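Long-range contacts in tRNA (adenine(22)-N(1))-methyltransferase (Bacillus subtilis, PDB 6Q56), which catalyses the S-adenosyl-L-methionine-dependent methylation of N1 of adenosine 22 in tRNA: residues I129-Y134 and A174-G179; Y138-E143 and E154-E159; E143-E148 and E185-F190; S203-I208 and E223-M228. The protein carries 2 engineered substitutions. All blocks are in the same frame, centred on the assembly; numbering follows the deposited sequence.

Contacts 1 and 2 are buried, contact 3 is partly so, and contact 4 lies at the surface, its centre about 26 Å from that of the chain. Contact 2 pairs strands 139-148 and 151-159 at one side of the Rossmann-like sheet; contact 3 sets the farther part of strand 139-148 against the start of helix 188-210, and contact 4 packs that helix near its other end on helix 215-234. R130 of contact 1 joins E143, shared by contacts 2 and 3, in a salt bridge. The chemistry changes accordingly: a buried arginine on carbonyl groups, backbone pairing, an asparagine that caps a helix and reaches the strand, and finally apolar contact without cross-segment hydrogen bonds.

Contact 1: residues I129-Y134 and A174-G179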
loop_
_atom_site.group_PDB
_atom_site.type_symbol
_atom_site.label_atom_id
_atom_site.label_comp_id
_atom_site.label_asym_id
_atom_site.label_seq_id
_atom_site.Cartn_x
_atom_site.Cartn_y
_atom_site.Cartn_z
ATOM N N ILE A 129 -3.471 6.331 -0.403
ATOM C CA ILE A 129 -3.045 5.679 -1.622
ATOM C C ILE A 129 -4.185 5.637 -2.622
ATOM O O ILE A 129 -3.985 5.891 -3.799
ATOM C CB ILE A 129 -2.543 4.254 -1.354
ATOM C CG1 ILE A 129 -1.313 4.290 -0.458
ATOM C CG2 ILE A 129 -2.206 3.553 -2.648
ATOM C CD1 ILE A 129 -0.763 2.928 -0.140
ATOM N N ARG A 130 -5.381 5.317 -2.148
ATOM C CA ARG A 130 -6.538 5.248 -3.023
ATOM C C ARG A 130 -6.853 6.618 -3.612
ATOM O O ARG A 130 -7.193 6.732 -4.778
ATOM C CB ARG A 130 -7.745 4.668 -2.296
ATOM C CG ARG A 130 -7.589 3.200 -1.952
ATOM C CD ARG A 130 -8.866 2.596 -1.403
ATOM N NE ARG A 130 -8.632 1.294 -0.801
ATOM C CZ ARG A 130 -8.297 1.109 0.467
ATOM N NH1 ARG A 130 -8.153 2.139 1.276
ATOM N NH2 ARG A 130 -8.102 -0.108 0.924
ATOM N N GLU A 131 -6.727 7.656 -2.803
ATOM C CA GLU A 131 -6.992 9.001 -3.274
ATOM C C GLU A 131 -5.992 9.367 -4.360
ATOM O O GLU A 131 -6.354 9.942 -5.369
ATOM C CB GLU A 131 -6.946 10.001 -2.124
ATOM C CG GLU A 131 -8.136 9.898 -1.189
ATOM C CD GLU A 131 -8.095 10.906 -0.063
ATOM O OE1 GLU A 131 -7.055 11.541 0.119
ATOM O OE2 GLU A 131 -9.104 11.056 0.643
ATOM N N TRP A 132 -4.731 9.020 -4.147
ATOM C CA TRP A 132 -3.699 9.309 -5.126
ATOM C C TRP A 132 -3.929 8.509 -6.402
ATOM O O TRP A 132 -3.831 9.040 -7.490
ATOM C CB TRP A 132 -2.315 9.007 -4.569
ATOM C CG TRP A 132 -1.248 9.392 -5.503
ATOM C CD1 TRP A 132 -0.654 10.602 -5.603
ATOM C CD2 TRP A 132 -0.661 8.570 -6.504
ATOM N NE1 TRP A 132 0.280 10.588 -6.597
ATOM C CE2 TRP A 132 0.295 9.347 -7.169
ATOM C CE3 TRP A 132 -0.845 7.249 -6.900
ATOM C CZ2 TRP A 132 1.062 8.849 -8.205
ATOM C CZ3 TRP A 132 -0.084 6.759 -7.925
ATOM C CH2 TRP A 132 0.858 7.554 -8.566
ATOM N N LEU A 133 -4.234 7.230 -6.251
ATOM C CA LEU A 133 -4.478 6.360 -7.389
ATOM C C LEU A 133 -5.616 6.876 -8.256
ATOM O O LEU A 133 -5.511 6.926 -9.474
ATOM C CB LEU A 133 -4.823 4.949 -6.924
ATOM C CG LEU A 133 -3.689 4.103 -6.378
ATOM C CD1 LEU A 133 -4.234 2.765 -5.936
ATOM C CD2 LEU A 133 -2.593 3.926 -7.407
ATOM N N TYR A 134 -6.705 7.261 -7.617
ATOM C CA TYR A 134 -7.867 7.758 -8.332
ATOM C C TYR A 134 -7.549 9.021 -9.125
ATOM O O TYR A 134 -8.236 9.356 -10.071
ATOM C CB TYR A 134 -9.012 8.020 -7.357
ATOM C CG TYR A 134 -10.310 8.334 -8.028
ATOM C CD1 TYR A 134 -11.193 7.333 -8.370
ATOM C CD2 TYR A 134 -10.649 9.634 -8.332
ATOM C CE1 TYR A 134 -12.384 7.619 -8.994
ATOM C CE2 TYR A 134 -11.835 9.931 -8.959
ATOM C CZ TYR A 134 -12.701 8.920 -9.283
ATOM O OH TYR A 134 -13.883 9.214 -9.898
ATOM N N ALA A 174 -16.408 6.147 0.934
ATOM C CA ALA A 174 -16.186 4.932 1.703
ATOM C C ALA A 174 -15.175 4.016 1.032
ATOM O O ALA A 174 -14.239 3.551 1.659
ATOM C CB ALA A 174 -17.495 4.202 1.914
ATOM N N GLY A 175 -15.379 3.755 -0.245
ATOM C CA GLY A 175 -14.491 2.890 -0.987
ATOM C C GLY A 175 -13.038 3.245 -0.781
ATOM O O GLY A 175 -12.211 2.388 -0.523
ATOM N N MET A 176 -12.736 4.527 -0.885
ATOM C CA MET A 176 -11.374 5.000 -0.735
ATOM C C MET A 176 -10.815 4.801 0.661
ATOM O O MET A 176 -9.621 4.619 0.832
ATOM C CB MET A 176 -11.286 6.473 -1.106
ATOM C CG MET A 176 -11.540 6.736 -2.570
ATOM S SD MET A 176 -10.959 8.358 -3.038
ATOM C CE MET A 176 -11.317 8.331 -4.784
ATOM N N LEU A 177 -11.686 4.831 1.655
ATOM C CA LEU A 177 -11.253 4.671 3.029
ATOM C C LEU A 177 -11.050 3.225 3.436
ATOM O O LEU A 177 -10.029 2.880 3.996
ATOM C CB LEU A 177 -12.256 5.312 3.979
ATOM C CG LEU A 177 -11.895 5.132 5.447
ATOM C CD1 LEU A 177 -10.636 5.902 5.786
ATOM C CD2 LEU A 177 -13.040 5.554 6.337
ATOM N N VAL A 178 -12.029 2.381 3.171
ATOM C CA VAL A 178 -11.925 0.997 3.584
ATOM C C VAL A 178 -11.510 0.032 2.491
ATOM O O VAL A 178 -11.104 -1.079 2.778
ATOM C CB VAL A 178 -13.246 0.523 4.207
ATOM C CG1 VAL A 178 -13.633 1.438 5.351
ATOM C CG2 VAL A 178 -14.351 0.488 3.175
ATOM N N GLY A 179 -11.604 0.451 1.242
ATOM C CA GLY A 179 -11.239 -0.414 0.144
ATOM C C GLY A 179 -12.469 -0.946 -0.552
ATOM O O GLY A 179 -13.285 -1.639 0.043
HETATM O O HOH W 1 -8.330 0.704 3.861
#
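The main-chain O of M176 receives NH1 of R130 at 2.9 Å. The bond is bent, 145° at the hydrogen, and the donor stands above the carbonyl plane. CD of R130 lies 3.1 Å from the same O of M176, so the arm and its terminal nitrogen lie against one carbonyl. A water that accepts from NH1 of R130 and probably donates to O of L177 adds a second route to the last turn of helix 172-178. Extended from CG to NE, the chain of R130 carries the guanidinium to G179, and chi4 of 89° turns its face there: the backbone N of G179 is over the centre of one face, 3.4 Å above its plane. A CB at G179 would clash with NH2 of R130, and at this positive-phi conformation it would also press on the carbonyl O of V178. The M176 thioether reaches across to helix 127-135, with CE 3.4 Å from CG of Y134 and SD 3.7 Å from CG of E131. NE of R130 forms a salt bridge with E143. Shortening R130 to an alanine would probably leave the buried E143 carboxylate without its cationic mate and the M176 carbonyl without this donor. One buried cation thus ties the C-terminal end of a helix to an acidic strand residue, its charge probably balanced by E143 and further stabilised by the carbonyl dipoles.

Contact 2: residues Y138-E143 and E154-E159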
loop_
_atom_site.group_PDB
_atom_site.type_symbol
_atom_site.label_atom_id
_atom_site.label_comp_id
_atom_site.label_asym_id
_atom_site.label_seq_id
_atom_site.Cartn_x
_atom_site.Cartn_y
_atom_site.Cartn_z
ATOM N N TYR A 138 -5.355 5.650 -12.153
ATOM C CA TYR A 138 -5.122 4.223 -11.985
ATOM C C TYR A 138 -6.402 3.499 -11.589
ATOM O O TYR A 138 -7.349 4.106 -11.091
ATOM C CB TYR A 138 -4.042 3.980 -10.928
ATOM C CG TYR A 138 -2.684 4.529 -11.305
ATOM C CD1 TYR A 138 -1.783 3.764 -12.033
ATOM C CD2 TYR A 138 -2.303 5.810 -10.932
ATOM C CE1 TYR A 138 -0.541 4.260 -12.380
ATOM C CE2 TYR A 138 -1.064 6.315 -11.274
ATOM C CZ TYR A 138 -0.186 5.536 -11.998
ATOM O OH TYR A 138 1.050 6.035 -12.341
ATOM N N ALA A 139 -6.413 2.193 -11.819
ATOM C CA ALA A 139 -7.545 1.363 -11.502
ATOM C C ALA A 139 -7.102 0.278 -10.532
ATOM O O ALA A 139 -6.130 -0.423 -10.773
ATOM C CB ALA A 139 -8.104 0.743 -12.759
ATOM N N LEU A 140 -7.822 0.143 -9.430
ATOM C CA LEU A 140 -7.511 -0.882 -8.460
ATOM C C LEU A 140 -8.002 -2.175 -9.053
ATOM O O LEU A 140 -9.175 -2.305 -9.362
ATOM C CB LEU A 140 -8.230 -0.626 -7.141
ATOM C CG LEU A 140 -7.536 0.259 -6.120
ATOM C CD1 LEU A 140 -8.544 0.751 -5.097
ATOM C CD2 LEU A 140 -6.407 -0.498 -5.454
ATOM N N ILE A 141 -7.119 -3.141 -9.215
ATOM C CA ILE A 141 -7.533 -4.406 -9.782
ATOM C C ILE A 141 -7.748 -5.458 -8.711
ATOM O O ILE A 141 -8.358 -6.480 -8.967
ATOM C CB ILE A 141 -6.563 -4.903 -10.857
ATOM C CG1 ILE A 141 -5.163 -5.090 -10.286
ATOM C CG2 ILE A 141 -6.537 -3.917 -12.006
ATOM C CD1 ILE A 141 -4.184 -5.624 -11.299
ATOM N N ASP A 142 -7.257 -5.198 -7.508
ATOM C CA ASP A 142 -7.452 -6.123 -6.402
ATOM C C ASP A 142 -6.937 -5.555 -5.099
ATOM O O ASP A 142 -6.074 -4.692 -5.073
ATOM C CB ASP A 142 -6.807 -7.482 -6.662
ATOM C CG ASP A 142 -7.389 -8.586 -5.779
ATOM O OD1 ASP A 142 -8.410 -8.351 -5.112
ATOM O OD2 ASP A 142 -6.831 -9.690 -5.754
ATOM N N GLU A 143 -7.497 -6.072 -4.020
ATOM C CA GLU A 143 -7.138 -5.685 -2.678
ATOM C C GLU A 143 -7.252 -6.891 -1.784
ATOM O O GLU A 143 -8.109 -7.736 -1.984
ATOM C CB GLU A 143 -8.113 -4.660 -2.122
ATOM C CG GLU A 143 -8.095 -3.290 -2.749
ATOM C CD GLU A 143 -9.116 -2.379 -2.105
ATOM O OE1 GLU A 143 -10.274 -2.796 -1.951
ATOM O OE2 GLU A 143 -8.755 -1.254 -1.747
ATOM N N GLU A 154 -2.924 -4.326 4.797
ATOM C CA GLU A 154 -3.620 -4.245 3.538
ATOM C C GLU A 154 -2.637 -4.226 2.387
ATOM O O GLU A 154 -1.513 -3.769 2.530
ATOM C CB GLU A 154 -4.454 -2.979 3.487
ATOM C CG GLU A 154 -5.670 -2.996 4.379
ATOM C CD GLU A 154 -6.098 -1.607 4.776
ATOM O OE1 GLU A 154 -5.216 -0.764 4.991
ATOM O OE2 GLU A 154 -7.307 -1.364 4.877
ATOM N N VAL A 155 -3.080 -4.722 1.245
ATOM C CA VAL A 155 -2.266 -4.750 0.047
ATOM C C VAL A 155 -3.135 -4.302 -1.113
ATOM O O VAL A 155 -4.159 -4.903 -1.402
ATOM C CB VAL A 155 -1.692 -6.146 -0.229
ATOM C CG1 VAL A 155 -0.954 -6.165 -1.553
ATOM C CG2 VAL A 155 -0.766 -6.564 0.890
ATOM N N LEU A 156 -2.718 -3.228 -1.764
ATOM C CA LEU A 156 -3.459 -2.676 -2.881
ATOM C C LEU A 156 -2.729 -2.923 -4.183
ATOM O O LEU A 156 -1.528 -2.739 -4.276
ATOM C CB LEU A 156 -3.678 -1.179 -2.685
ATOM C CG LEU A 156 -4.714 -0.774 -1.641
ATOM C CD1 LEU A 156 -4.376 -1.332 -0.272
ATOM C CD2 LEU A 156 -4.844 0.731 -1.589
ATOM N N VAL A 157 -3.472 -3.340 -5.192
ATOM C CA VAL A 157 -2.904 -3.613 -6.491
ATOM C C VAL A 157 -3.592 -2.749 -7.514
ATOM O O VAL A 157 -4.807 -2.744 -7.610
ATOM C CB VAL A 157 -3.080 -5.077 -6.885
ATOM C CG1 VAL A 157 -2.510 -5.320 -8.266
ATOM C CG2 VAL A 157 -2.443 -5.977 -5.847
ATOM N N ALA A 158 -2.801 -2.011 -8.271
ATOM C CA ALA A 158 -3.346 -1.128 -9.273
ATOM C C ALA A 158 -2.557 -1.144 -10.567
ATOM O O ALA A 158 -1.369 -1.408 -10.587
ATOM C CB ALA A 158 -3.421 0.282 -8.729
ATOM N N GLU A 159 -3.266 -0.845 -11.645
ATOM C CA GLU A 159 -2.711 -0.776 -12.989
ATOM C C GLU A 159 -3.481 0.292 -13.751
ATOM O O GLU A 159 -4.548 0.703 -13.319
ATOM C CB GLU A 159 -2.859 -2.115 -13.703
ATOM C CG GLU A 159 -1.798 -3.135 -13.354
ATOM C CD GLU A 159 -2.053 -4.488 -13.979
ATOM O OE1 GLU A 159 -3.017 -4.627 -14.745
ATOM O OE2 GLU A 159 -1.279 -5.413 -13.701
#
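I141 carries CG1 between its backbone N and carbonyl carbon (chi1 60°), while V157 holds CG1 anti to its own N (chi1 178°); together these rotations bring the two branches to 3.3 Å from CG1 to CG1, closer than a methylene and a methyl carbon normally come. They meet at a classic beta bulge in the antiparallel hairpin of strands 139-148 and 151-159, the antiparallel end of the Rossmann-like methyltransferase sheet. The evidence is the register: L140 faces A158, yet D142 faces V157, a shift of one residue. O of V157 accepts N of I141 at 2.8 Å and N of D142 only weakly at 3.5 Å, so both bulge residues address one carbonyl. V157 N returns a bond to D142 O at 2.9 Å. Before the bulge, A139 and E159 form a hydrogen-bonded pair, with A139 N to E159 O at 2.8 Å and nearly straight. L140, E143, L156 and A158 share the face toward helix 127-135. There, CD2 of L140 rests against CB of L156. E159, whose OE2 forms a salt bridge with R117, presents its carboxylate carbon CD to the tip of I141, 3.6 Å from CD1.

Contact 3: residues E143-E148 and E185-F190; sequences EVILEE and EKNAVF
Strand 143-148 passes the turn that opens helix 188-210, with the CA atoms of L146 and V189 6.1 Å apart and K186 in positive phi just before the helix. I145 and V189 point at each other from the two sides and cross obliquely, CG1 to CG1 at 3.8 Å. The other branch of I145, CG2, rests 3.9 Å from CB of F190 and also touches the amide of N187. The chi1 of N187, 70°, sets CG between backbone N and carbonyl carbon, from where OD1 accepts N of F190 at 2.8 Å, almost in line with the side-chain C=O. ND2 turns to the strand and donates to O of I145 at 3.3 Å, in the carbonyl plane. A leucine in place of N187 would probably leave N of F190 without its cap and O of I145 without this donor, loosening the polar tie to the strand. One water donates to O of E143 and another accepts from N of I145; both lie implausibly close to OE1 of E185, so bridges to that carboxylate are doubtful. O of I145 is thus met by a side chain, and O of E143 and N of I145 by water, beside a helix start with an asparagine N-cap.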
loop_
_atom_site.group_PDB
_atom_site.type_symbol
_atom_site.label_atom_id
_atom_site.label_comp_id
_atom_site.label_asym_id
_atom_site.label_seq_id
_atom_site.Cartn_x
_atom_site.Cartn_y
_atom_site.Cartn_z
ATOM N N GLU A 143 -7.497 -6.072 -4.020
ATOM C CA GLU A 143 -7.138 -5.685 -2.678
ATOM C C GLU A 143 -7.252 -6.891 -1.784
ATOM O O GLU A 143 -8.109 -7.736 -1.984
ATOM C CB GLU A 143 -8.113 -4.660 -2.122
ATOM C CG GLU A 143 -8.095 -3.290 -2.749
ATOM C CD GLU A 143 -9.116 -2.379 -2.105
ATOM O OE1 GLU A 143 -10.274 -2.796 -1.951
ATOM O OE2 GLU A 143 -8.755 -1.254 -1.747
ATOM N N VAL A 144 -6.396 -6.957 -0.784
ATOM C CA VAL A 144 -6.451 -8.028 0.181
ATOM C C VAL A 144 -6.170 -7.433 1.544
ATOM O O VAL A 144 -5.386 -6.506 1.675
ATOM C CB VAL A 144 -5.443 -9.160 -0.105
ATOM C CG1 VAL A 144 -4.035 -8.626 -0.178
ATOM C CG2 VAL A 144 -5.513 -10.213 0.979
ATOM N N ILE A 145 -6.824 -7.963 2.559
ATOM C CA ILE A 145 -6.582 -7.521 3.912
ATOM C C ILE A 145 -6.450 -8.780 4.729
ATOM O O ILE A 145 -7.338 -9.619 4.748
ATOM C CB ILE A 145 -7.663 -6.610 4.503
ATOM C CG1 ILE A 145 -7.186 -6.109 5.867
ATOM C CG2 ILE A 145 -8.975 -7.352 4.642
ATOM C CD1 ILE A 145 -8.005 -5.000 6.471
ATOM N N LEU A 146 -5.316 -8.907 5.390
ATOM C CA LEU A 146 -5.033 -10.065 6.197
ATOM C C LEU A 146 -4.373 -9.619 7.471
ATOM O O LEU A 146 -4.009 -8.464 7.613
ATOM C CB LEU A 146 -4.079 -10.980 5.439
ATOM C CG LEU A 146 -4.572 -11.437 4.072
ATOM C CD1 LEU A 146 -3.424 -11.901 3.197
ATOM C CD2 LEU A 146 -5.616 -12.530 4.211
ATOM N N GLU A 147 -4.199 -10.541 8.401
ATOM C CA GLU A 147 -3.516 -10.203 9.630
ATOM C C GLU A 147 -2.347 -11.157 9.817
ATOM O O GLU A 147 -2.372 -12.295 9.361
ATOM C CB GLU A 147 -4.458 -10.184 10.834
ATOM C CG GLU A 147 -4.721 -11.514 11.497
ATOM C CD GLU A 147 -5.713 -11.387 12.636
ATOM O OE1 GLU A 147 -5.955 -10.251 13.085
ATOM O OE2 GLU A 147 -6.254 -12.420 13.078
ATOM N N GLU A 148 -1.312 -10.659 10.470
ATOM C CA GLU A 148 -0.126 -11.439 10.736
ATOM C C GLU A 148 0.435 -11.008 12.068
ATOM O O GLU A 148 0.702 -9.834 12.282
ATOM C CB GLU A 148 0.919 -11.233 9.646
ATOM C CG GLU A 148 2.158 -12.088 9.822
ATOM C CD GLU A 148 3.058 -12.083 8.605
ATOM O OE1 GLU A 148 2.869 -11.231 7.722
ATOM O OE2 GLU A 148 3.960 -12.931 8.536
ATOM N N GLU A 185 -15.846 -7.910 -0.055
ATOM C CA GLU A 185 -15.444 -9.143 0.601
ATOM C C GLU A 185 -15.993 -9.206 2.014
ATOM O O GLU A 185 -16.637 -10.171 2.391
ATOM C CB GLU A 185 -13.922 -9.258 0.637
ATOM C CG GLU A 185 -13.414 -10.612 1.083
ATOM C CD GLU A 185 -11.905 -10.718 1.082
ATOM O OE1 GLU A 185 -11.218 -9.678 1.094
ATOM O OE2 GLU A 185 -11.408 -11.856 1.080
ATOM N N LYS A 186 -15.732 -8.163 2.789
ATOM C CA LYS A 186 -16.178 -8.085 4.172
ATOM C C LYS A 186 -15.694 -9.294 4.962
ATOM O O LYS A 186 -16.479 -9.990 5.587
ATOM C CB LYS A 186 -17.702 -7.985 4.257
ATOM C CG LYS A 186 -18.274 -6.625 3.924
ATOM C CD LYS A 186 -19.750 -6.563 4.261
ATOM C CE LYS A 186 -20.443 -5.462 3.480
ATOM N NZ LYS A 186 -21.871 -5.324 3.866
ATOM N N ASN A 187 -14.394 -9.546 4.941
ATOM C CA ASN A 187 -13.869 -10.678 5.682
ATOM C C ASN A 187 -13.675 -10.329 7.155
ATOM O O ASN A 187 -13.799 -9.183 7.549
ATOM C CB ASN A 187 -12.602 -11.234 5.042
ATOM C CG ASN A 187 -11.416 -10.314 5.174
ATOM O OD1 ASN A 187 -11.361 -9.471 6.052
ATOM N ND2 ASN A 187 -10.444 -10.495 4.301
ATOM N N ALA A 188 -13.399 -11.337 7.964
ATOM C CA ALA A 188 -13.236 -11.149 9.401
ATOM C C ALA A 188 -12.259 -10.050 9.783
ATOM O O ALA A 188 -12.552 -9.228 10.631
ATOM C CB ALA A 188 -12.824 -12.454 10.057
ATOM N N VAL A 189 -11.090 -10.052 9.163
ATOM C CA VAL A 189 -10.074 -9.066 9.467
ATOM C C VAL A 189 -10.597 -7.674 9.171
ATOM O O VAL A 189 -10.405 -6.748 9.940
ATOM C CB VAL A 189 -8.792 -9.334 8.665
ATOM C CG1 VAL A 189 -7.743 -8.290 8.969
ATOM C CG2 VAL A 189 -8.262 -10.718 8.979
ATOM N N PHE A 190 -11.262 -7.559 8.034
ATOM C CA PHE A 190 -11.840 -6.303 7.579
ATOM C C PHE A 190 -12.867 -5.760 8.567
ATOM O O PHE A 190 -12.784 -4.617 8.989
ATOM C CB PHE A 190 -12.478 -6.487 6.202
ATOM C CG PHE A 190 -13.231 -5.294 5.716
ATOM C CD1 PHE A 190 -12.601 -4.318 4.976
ATOM C CD2 PHE A 190 -14.574 -5.148 5.996
ATOM C CE1 PHE A 190 -13.294 -3.218 4.522
ATOM C CE2 PHE A 190 -15.271 -4.048 5.548
ATOM C CZ PHE A 190 -14.631 -3.084 4.809
HETATM O O HOH W 2 -10.568 -8.529 -1.065
HETATM O O HOH W 3 -8.871 -9.836 1.766
#

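Contact 4: residues S203-I208 and E223-M228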
loop_
_atom_site.group_PDB
_atom_site.type_symbol
_atom_site.label_atom_id
_atom_site.label_comp_id
_atom_site.label_asym_id
_atom_site.label_seq_id
_atom_site.Cartn_x
_atom_site.Cartn_y
_atom_site.Cartn_z
ATOM N N SER A 203 -15.982 7.005 20.459
ATOM C CA SER A 203 -15.430 7.412 21.739
ATOM C C SER A 203 -14.902 8.832 21.677
ATOM O O SER A 203 -15.004 9.579 22.638
ATOM C CB SER A 203 -14.326 6.448 22.175
ATOM O OG SER A 203 -14.838 5.142 22.357
ATOM N N ILE A 204 -14.327 9.207 20.551
ATOM C CA ILE A 204 -13.810 10.547 20.418
ATOM C C ILE A 204 -14.976 11.511 20.250
ATOM O O ILE A 204 -14.931 12.640 20.718
ATOM C CB ILE A 204 -12.839 10.666 19.238
ATOM C CG1 ILE A 204 -11.618 9.794 19.477
ATOM C CG2 ILE A 204 -12.400 12.103 19.058
ATOM C CD1 ILE A 204 -10.612 9.841 18.352
ATOM N N TYR A 205 -16.031 11.038 19.600
ATOM C CA TYR A 205 -17.216 11.846 19.362
ATOM C C TYR A 205 -17.873 12.198 20.678
ATOM O O TYR A 205 -18.174 13.350 20.943
ATOM C CB TYR A 205 -18.203 11.093 18.479
ATOM C CG TYR A 205 -19.470 11.840 18.179
ATOM C CD1 TYR A 205 -19.532 12.759 17.148
ATOM C CD2 TYR A 205 -20.610 11.619 18.925
ATOM C CE1 TYR A 205 -20.694 13.437 16.869
ATOM C CE2 TYR A 205 -21.775 12.294 18.653
ATOM C CZ TYR A 205 -21.811 13.198 17.626
ATOM O OH TYR A 205 -22.972 13.860 17.369
ATOM N N GLU A 206 -18.087 11.183 21.501
ATOM C CA GLU A 206 -18.698 11.371 22.803
ATOM C C GLU A 206 -17.753 12.137 23.711
ATOM O O GLU A 206 -18.176 12.888 24.566
ATOM C CB GLU A 206 -19.058 10.026 23.420
ATOM C CG GLU A 206 -20.139 9.288 22.657
ATOM C CD GLU A 206 -20.447 7.944 23.258
ATOM O OE1 GLU A 206 -20.088 7.738 24.428
ATOM O OE2 GLU A 206 -21.047 7.099 22.567
ATOM N N GLN A 207 -16.463 11.930 23.510
ATOM C CA GLN A 207 -15.450 12.603 24.306
ATOM C C GLN A 207 -15.477 14.099 24.011
ATOM O O GLN A 207 -15.421 14.920 24.918
ATOM C CB GLN A 207 -14.077 12.001 24.017
ATOM C CG GLN A 207 -12.883 12.760 24.555
ATOM C CD GLN A 207 -11.582 12.135 24.108
ATOM O OE1 GLN A 207 -11.323 10.966 24.377
ATOM N NE2 GLN A 207 -10.765 12.905 23.407
ATOM N N ILE A 208 -15.568 14.448 22.736
ATOM C CA ILE A 208 -15.611 15.848 22.348
ATOM C C ILE A 208 -16.990 16.418 22.653
ATOM O O ILE A 208 -17.145 17.614 22.842
ATOM C CB ILE A 208 -15.270 16.029 20.864
ATOM C CG1 ILE A 208 -13.796 15.701 20.633
ATOM C CG2 ILE A 208 -15.570 17.446 20.407
ATOM C CD1 ILE A 208 -13.345 15.868 19.203
ATOM N N GLU A 223 -17.169 15.879 11.536
ATOM C CA GLU A 223 -16.303 14.971 10.801
ATOM C C GLU A 223 -16.311 13.577 11.387
ATOM O O GLU A 223 -16.230 12.605 10.661
ATOM C CB GLU A 223 -14.893 15.519 10.750
ATOM C CG GLU A 223 -14.810 16.845 10.029
ATOM C CD GLU A 223 -13.418 17.420 10.034
ATOM O OE1 GLU A 223 -12.618 17.017 10.891
ATOM O OE2 GLU A 223 -13.126 18.271 9.182
ATOM N N LEU A 224 -16.417 13.483 12.702
ATOM C CA LEU A 224 -16.465 12.189 13.354
ATOM C C LEU A 224 -17.760 11.510 12.951
ATOM O O LEU A 224 -17.780 10.332 12.633
ATOM C CB LEU A 224 -16.379 12.343 14.866
ATOM C CG LEU A 224 -15.030 12.840 15.367
ATOM C CD1 LEU A 224 -15.082 13.224 16.831
ATOM C CD2 LEU A 224 -13.986 11.776 15.129
ATOM N N ALA A 225 -18.842 12.280 12.963
ATOM C CA ALA A 225 -20.153 11.773 12.586
ATOM C C ALA A 225 -20.111 11.257 11.156
ATOM O O ALA A 225 -20.552 10.159 10.881
ATOM C CB ALA A 225 -21.207 12.855 12.732
ATOM N N ASP A 226 -19.578 12.061 10.248
ATOM C CA ASP A 226 -19.481 11.662 8.856
ATOM C C ASP A 226 -18.725 10.342 8.780
ATOM O O ASP A 226 -19.127 9.427 8.080
ATOM C CB ASP A 226 -18.776 12.736 8.030
ATOM C CG ASP A 226 -18.745 12.411 6.549
ATOM O OD1 ASP A 226 -19.820 12.352 5.920
ATOM O OD2 ASP A 226 -17.646 12.219 6.006
ATOM N N ARG A 227 -17.634 10.255 9.527
ATOM C CA ARG A 227 -16.819 9.051 9.558
ATOM C C ARG A 227 -17.613 7.883 10.119
ATOM O O ARG A 227 -17.570 6.791 9.581
ATOM C CB ARG A 227 -15.555 9.280 10.379
ATOM C CG ARG A 227 -14.655 8.066 10.500
ATOM C CD ARG A 227 -14.183 7.581 9.148
ATOM N NE ARG A 227 -13.183 8.460 8.553
ATOM C CZ ARG A 227 -11.873 8.331 8.733
ATOM N NH1 ARG A 227 -11.396 7.368 9.499
ATOM N NH2 ARG A 227 -11.045 9.173 8.147
ATOM N N MET A 228 -18.332 8.119 11.207
ATOM C CA MET A 228 -19.126 7.072 11.828
ATOM C C MET A 228 -20.178 6.536 10.874
ATOM O O MET A 228 -20.296 5.339 10.697
ATOM C CB MET A 228 -19.782 7.575 13.112
ATOM C CG MET A 228 -18.810 7.781 14.255
ATOM S SD MET A 228 -19.505 8.708 15.628
ATOM C CE MET A 228 -20.974 7.755 15.955
#
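L224 reaches from helix 215-234 toward helix 188-210, its CB at the edge of the Y205 ring, 3.9 Å from CD1. Beyond CB, chi1 of -68° turns CG anti to the carbonyl carbon, and CD1 then carries the contact: it comes within 3.6 Å of CA of Y205, 3.7 Å of CG2 of I204 and 4.0 Å of CD1 of I208. One methyl thus sits among two adjacent residues, I204 and Y205, and I208 one turn further on. The side chain crosses I204 at about a right angle and Y205 and I208 obliquely. Y205, with CG anti to its backbone N, sends its ring back toward helix 215-234, where SD of M228 and CB of A225 both approach it obliquely from the same side. SD of M228 is 3.9 Å from CB of Y205 and 4.6 Å from the centroid of its ring, 32° off the normal, a Met-aromatic contact. CB of A225 is nearest CE1. The two helices run antiparallel at 153°, their axes 9.7 Å apart, as in a helical hairpin, and L221 continues the seam against Y205 and I208. With no hydrogen bond across these segments, the helix pair is held here by van der Waals contact and sulfur-aromatic attraction.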